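Local coordinates for protein Phenylalanine/tyrosine ammonia-lyase (PDB 1Y2M) that catalyses the non-oxidative deamination of L-phenylalanine and L-tyrosine to trans-cinnamic acid and p-coumaric acid, the commitment step of phenylpropanoid pathways, at residues B[414-426]-B[502-516]. Numbering follows the deposited sequence.
Sequences QAAAVANTMEKTR and VNSLALISARRTTES
Arg426 NH2 donates to Ser509 OG (2.9 Å, N-H...O 164°) and to Thr513 OG1 (3.0 Å), both in the guanidinium plane. Its CG lies anti to the backbone N (chi1 -164°), and the chain first runs extended alongside Arg512. The bend at chi3 then turns the guanidinium to the two hydroxyls, with Arg512 CB over one face, toward its rim. Arg426 NH1 makes a salt bridge to Glu423 OE2 (2.8 Å). That oxygen also takes the proton of Ser509 OG (2.6 Å), on its anti side. Backbone oxygens of Leu484 and Asn486 accept from Arg426 NE and NH1, and these edge bonds fix the rotation of the group. A methionine here would probably leave the Glu423 carboxylate without its charge partner and Ser509 and Thr513 without their shared donor.

At the other end, Gln414 NE2 donates to Val502 O (3.0 Å) from above the carbonyl plane.

Small residues let the helices come close: Ala506 CB meets the CB atoms of Ala415, Val418 and Ala419. Selenomethionine Met422 lays CG against Ala510 CA (3.7 Å).

The axes of 416-426 and 506-516 approach to 8.3 Å and run the same way, 25° apart, with Arg426 and Ser509 as knobs into holes. These are neighbouring core helices of the PAL/histidase fold, their N-terminal ends beside the 5-imidazolinone loop: Gln414 touches Ala211 and Ser504 OG bonds Ser210 O.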
loop_
_atom_site.group_PDB
_atom_site.type_symbol
_atom_site.label_atom_id
_atom_site.label_comp_id
_atom_site.label_asym_id
_atom_site.label_seq_id
_atom_site.Cartn_x
_atom_site.Cartn_y
_atom_site.Cartn_z
ATOM N N GLN B 414 4.707 -23.688 -7.047
ATOM C CA GLN B 414 4.011 -22.451 -6.754
ATOM C C GLN B 414 4.369 -22.049 -5.327
ATOM O O GLN B 414 3.779 -22.578 -4.363
ATOM C CB GLN B 414 2.509 -22.668 -6.934
ATOM C CG GLN B 414 1.622 -21.482 -6.683
ATOM C CD GLN B 414 1.799 -20.418 -7.746
ATOM O OE1 GLN B 414 2.678 -19.571 -7.642
ATOM N NE2 GLN B 414 0.935 -20.445 -8.756
ATOM N N ALA B 415 5.228 -21.066 -5.222
ATOM C CA ALA B 415 5.915 -20.781 -3.932
ATOM C C ALA B 415 5.059 -19.889 -3.008
ATOM O O ALA B 415 5.626 -19.016 -2.332
ATOM C CB ALA B 415 7.295 -20.180 -4.122
ATOM N N ALA B 416 3.737 -20.088 -2.983
ATOM C CA ALA B 416 2.834 -19.275 -2.150
ATOM C C ALA B 416 3.127 -19.474 -0.674
ATOM O O ALA B 416 3.111 -18.527 0.106
ATOM C CB ALA B 416 1.408 -19.551 -2.477
ATOM N N ALA B 417 3.535 -20.664 -0.289
ATOM C CA ALA B 417 3.860 -20.896 1.140
ATOM C C ALA B 417 5.025 -19.978 1.518
ATOM O O ALA B 417 4.987 -19.356 2.594
ATOM C CB ALA B 417 4.237 -22.311 1.349
ATOM N N VAL B 418 5.994 -19.810 0.611
ATOM C CA VAL B 418 7.182 -18.974 0.899
ATOM C C VAL B 418 6.777 -17.508 0.910
ATOM O O VAL B 418 7.185 -16.747 1.806
ATOM C CB VAL B 418 8.327 -19.165 -0.120
ATOM C CG1 VAL B 418 9.476 -18.247 0.209
ATOM C CG2 VAL B 418 8.752 -20.623 -0.190
ATOM N N ALA B 419 5.981 -17.094 -0.098
ATOM C CA ALA B 419 5.600 -15.692 -0.204
ATOM C C ALA B 419 4.824 -15.320 1.055
ATOM O O ALA B 419 5.058 -14.226 1.634
ATOM C CB ALA B 419 4.744 -15.495 -1.391
ATOM N N ASN B 420 3.964 -16.240 1.500
ATOM C CA ASN B 420 3.168 -16.038 2.725
ATOM C C ASN B 420 4.027 -15.683 3.915
ATOM O O ASN B 420 3.753 -14.718 4.640
ATOM C CB ASN B 420 2.347 -17.324 3.010
ATOM C CG ASN B 420 1.551 -17.307 4.368
ATOM O OD1 ASN B 420 2.023 -17.878 5.382
ATOM N ND2 ASN B 420 0.327 -16.766 4.349
ATOM N N THR B 421 5.097 -16.432 4.114
ATOM C CA THR B 421 5.960 -16.169 5.253
ATOM C C THR B 421 6.585 -14.791 5.163
ATOM O O THR B 421 6.798 -14.091 6.178
ATOM C CB THR B 421 7.086 -17.215 5.429
ATOM O OG1 THR B 421 8.050 -17.163 4.372
ATOM C CG2 THR B 421 6.469 -18.624 5.489
HETATM N N MSE B 422 6.927 -14.419 3.950
HETATM C CA MSE B 422 7.646 -13.129 3.747
HETATM C C MSE B 422 6.733 -11.908 3.919
HETATM O O MSE B 422 7.125 -10.885 4.474
HETATM C CB MSE B 422 8.300 -13.138 2.409
HETATM C CG MSE B 422 9.465 -14.107 2.338
HETATM SE SE MSE B 422 10.925 -13.646 3.604
HETATM C CE MSE B 422 10.522 -14.777 5.179
ATOM N N GLU B 423 5.495 -12.017 3.431
ATOM C CA GLU B 423 4.508 -10.907 3.564
ATOM C C GLU B 423 4.320 -10.667 5.063
ATOM O O GLU B 423 4.431 -9.506 5.521
ATOM C CB GLU B 423 3.190 -11.247 2.889
ATOM C CG GLU B 423 3.250 -11.510 1.394
ATOM C CD GLU B 423 3.421 -10.272 0.526
ATOM O OE1 GLU B 423 2.397 -9.815 0.006
ATOM O OE2 GLU B 423 4.540 -9.824 0.295
ATOM N N LYS B 424 4.025 -11.734 5.809
ATOM C CA LYS B 424 3.755 -11.623 7.260
ATOM C C LYS B 424 4.965 -11.127 8.029
ATOM O O LYS B 424 4.877 -10.284 8.942
ATOM C CB LYS B 424 3.306 -12.968 7.871
ATOM C CG LYS B 424 2.058 -13.578 7.270
ATOM C CD LYS B 424 1.956 -15.133 7.548
ATOM C CE LYS B 424 2.498 -15.505 8.915
ATOM N NZ LYS B 424 4.008 -15.614 9.123
ATOM N N THR B 425 6.140 -11.636 7.667
ATOM C CA THR B 425 7.342 -11.220 8.393
ATOM C C THR B 425 7.603 -9.733 8.139
ATOM O O THR B 425 8.033 -9.016 9.064
ATOM C CB THR B 425 8.520 -12.114 8.001
ATOM O OG1 THR B 425 8.216 -13.476 8.352
ATOM C CG2 THR B 425 9.867 -11.661 8.660
ATOM N N ARG B 426 7.378 -9.225 6.917
ATOM C CA ARG B 426 7.741 -7.831 6.646
ATOM C C ARG B 426 6.818 -6.878 7.415
ATOM O O ARG B 426 7.228 -5.807 7.896
ATOM C CB ARG B 426 7.655 -7.595 5.138
ATOM C CG ARG B 426 8.368 -6.337 4.720
ATOM C CD ARG B 426 8.575 -6.236 3.220
ATOM N NE ARG B 426 7.350 -6.350 2.425
ATOM C CZ ARG B 426 6.897 -7.454 1.794
ATOM N NH1 ARG B 426 5.786 -7.388 1.083
ATOM N NH2 ARG B 426 7.509 -8.626 1.843
ATOM N N VAL B 502 -1.822 -17.082 -11.912
ATOM C CA VAL B 502 -1.451 -16.898 -10.514
ATOM C C VAL B 502 0.016 -17.288 -10.388
ATOM O O VAL B 502 0.449 -18.338 -10.869
ATOM C CB VAL B 502 -2.359 -17.639 -9.526
ATOM C CG1 VAL B 502 -3.736 -16.940 -9.409
ATOM C CG2 VAL B 502 -2.532 -19.093 -9.895
ATOM N N ASN B 503 0.778 -16.435 -9.710
ATOM C CA ASN B 503 2.211 -16.661 -9.461
ATOM C C ASN B 503 2.528 -16.033 -8.104
ATOM O O ASN B 503 1.944 -15.008 -7.767
ATOM C CB ASN B 503 3.086 -16.106 -10.564
ATOM C CG ASN B 503 2.685 -14.697 -10.955
ATOM O OD1 ASN B 503 3.166 -13.731 -10.374
ATOM N ND2 ASN B 503 1.871 -14.593 -11.989
ATOM N N SER B 504 3.394 -16.685 -7.318
ATOM C CA SER B 504 3.558 -16.357 -5.900
ATOM C C SER B 504 4.286 -15.040 -5.593
ATOM O O SER B 504 4.086 -14.472 -4.465
ATOM C CB SER B 504 4.260 -17.465 -5.116
ATOM O OG SER B 504 5.642 -17.456 -5.356
ATOM N N LEU B 505 5.212 -14.647 -6.474
ATOM C CA LEU B 505 6.069 -13.472 -6.242
ATOM C C LEU B 505 6.921 -13.612 -4.951
ATOM O O LEU B 505 7.384 -12.603 -4.361
ATOM C CB LEU B 505 5.251 -12.176 -6.223
ATOM C CG LEU B 505 4.399 -11.926 -7.456
ATOM C CD1 LEU B 505 3.573 -10.670 -7.188
ATOM C CD2 LEU B 505 5.359 -11.797 -8.650
ATOM N N ALA B 506 7.230 -14.862 -4.575
ATOM C CA ALA B 506 7.922 -15.105 -3.304
ATOM C C ALA B 506 9.292 -14.432 -3.284
ATOM O O ALA B 506 9.677 -13.909 -2.251
ATOM C CB ALA B 506 8.075 -16.580 -3.037
ATOM N N LEU B 507 10.072 -14.526 -4.372
ATOM C CA LEU B 507 11.435 -14.001 -4.315
ATOM C C LEU B 507 11.425 -12.475 -4.138
ATOM O O LEU B 507 12.258 -11.892 -3.430
ATOM C CB LEU B 507 12.282 -14.407 -5.530
ATOM C CG LEU B 507 13.735 -13.938 -5.366
ATOM C CD1 LEU B 507 14.493 -14.529 -4.140
ATOM C CD2 LEU B 507 14.473 -14.273 -6.627
ATOM N N ILE B 508 10.510 -11.841 -4.866
ATOM C CA ILE B 508 10.355 -10.352 -4.735
ATOM C C ILE B 508 9.957 -10.019 -3.290
ATOM O O ILE B 508 10.498 -9.118 -2.639
ATOM C CB ILE B 508 9.385 -9.758 -5.719
ATOM C CG1 ILE B 508 9.805 -10.028 -7.173
ATOM C CG2 ILE B 508 9.247 -8.237 -5.507
ATOM C CD1 ILE B 508 8.685 -9.762 -8.188
ATOM N N SER B 509 8.981 -10.760 -2.787
ATOM C CA SER B 509 8.589 -10.543 -1.379
ATOM C C SER B 509 9.807 -10.742 -0.436
ATOM O O SER B 509 10.033 -9.915 0.474
ATOM C CB SER B 509 7.409 -11.438 -0.992
ATOM O OG SER B 509 6.883 -10.988 0.241
ATOM N N ALA B 510 10.576 -11.829 -0.639
ATOM C CA ALA B 510 11.753 -12.131 0.195
ATOM C C ALA B 510 12.779 -10.992 0.174
ATOM O O ALA B 510 13.415 -10.629 1.190
ATOM C CB ALA B 510 12.334 -13.434 -0.184
ATOM N N ARG B 511 12.957 -10.424 -1.025
ATOM C CA ARG B 511 13.854 -9.289 -1.210
ATOM C C ARG B 511 13.407 -8.119 -0.385
ATOM O O ARG B 511 14.245 -7.467 0.288
ATOM C CB ARG B 511 13.979 -8.913 -2.678
ATOM C CG ARG B 511 14.890 -9.851 -3.500
ATOM C CD ARG B 511 14.911 -9.585 -4.978
ATOM N NE ARG B 511 14.998 -8.156 -5.176
ATOM C CZ ARG B 511 14.222 -7.416 -5.958
ATOM N NH1 ARG B 511 13.257 -7.942 -6.724
ATOM N NH2 ARG B 511 14.398 -6.111 -5.902
ATOM N N ARG B 512 12.107 -7.836 -0.424
ATOM C CA ARG B 512 11.629 -6.684 0.350
ATOM C C ARG B 512 11.750 -6.946 1.841
ATOM O O ARG B 512 12.156 -6.051 2.612
ATOM C CB ARG B 512 10.194 -6.312 -0.065
ATOM C CG ARG B 512 10.027 -5.858 -1.488
ATOM C CD ARG B 512 10.973 -4.709 -1.811
ATOM N NE ARG B 512 10.736 -4.188 -3.147
ATOM C CZ ARG B 512 11.628 -3.675 -3.953
ATOM N NH1 ARG B 512 12.956 -3.794 -3.716
ATOM N NH2 ARG B 512 11.187 -3.185 -5.120
ATOM N N THR B 513 11.471 -8.169 2.282
ATOM C CA THR B 513 11.600 -8.466 3.722
ATOM C C THR B 513 13.088 -8.390 4.152
ATOM O O THR B 513 13.361 -7.987 5.265
ATOM C CB THR B 513 10.999 -9.848 4.009
ATOM O OG1 THR B 513 9.645 -9.830 3.544
ATOM C CG2 THR B 513 11.119 -10.196 5.499
ATOM N N THR B 514 14.052 -8.788 3.281
ATOM C CA THR B 514 15.468 -8.683 3.565
ATOM C C THR B 514 15.836 -7.230 3.743
ATOM O O THR B 514 16.625 -6.901 4.642
ATOM C CB THR B 514 16.261 -9.339 2.427
ATOM O OG1 THR B 514 15.937 -10.745 2.349
ATOM C CG2 THR B 514 17.719 -9.171 2.649
ATOM N N GLU B 515 15.248 -6.331 2.931
ATOM C CA GLU B 515 15.524 -4.903 3.075
ATOM C C GLU B 515 14.925 -4.408 4.398
ATOM O O GLU B 515 15.562 -3.608 5.108
ATOM C CB GLU B 515 14.964 -4.115 1.907
ATOM C CG GLU B 515 15.410 -2.648 1.976
ATOM C CD GLU B 515 15.093 -1.784 0.763
ATOM O OE1 GLU B 515 14.579 -2.288 -0.285
ATOM O OE2 GLU B 515 15.372 -0.553 0.857
ATOM N N SER B 516 13.723 -4.874 4.760
ATOM C CA SER B 516 13.164 -4.483 6.050
ATOM C C SER B 516 14.041 -4.967 7.205
ATOM O O SER B 516 14.246 -4.238 8.181
ATOM C CB SER B 516 11.754 -5.004 6.248
ATOM O OG SER B 516 10.889 -4.343 5.339
HETATM O O HOH W 1 8.843 -3.550 6.911
#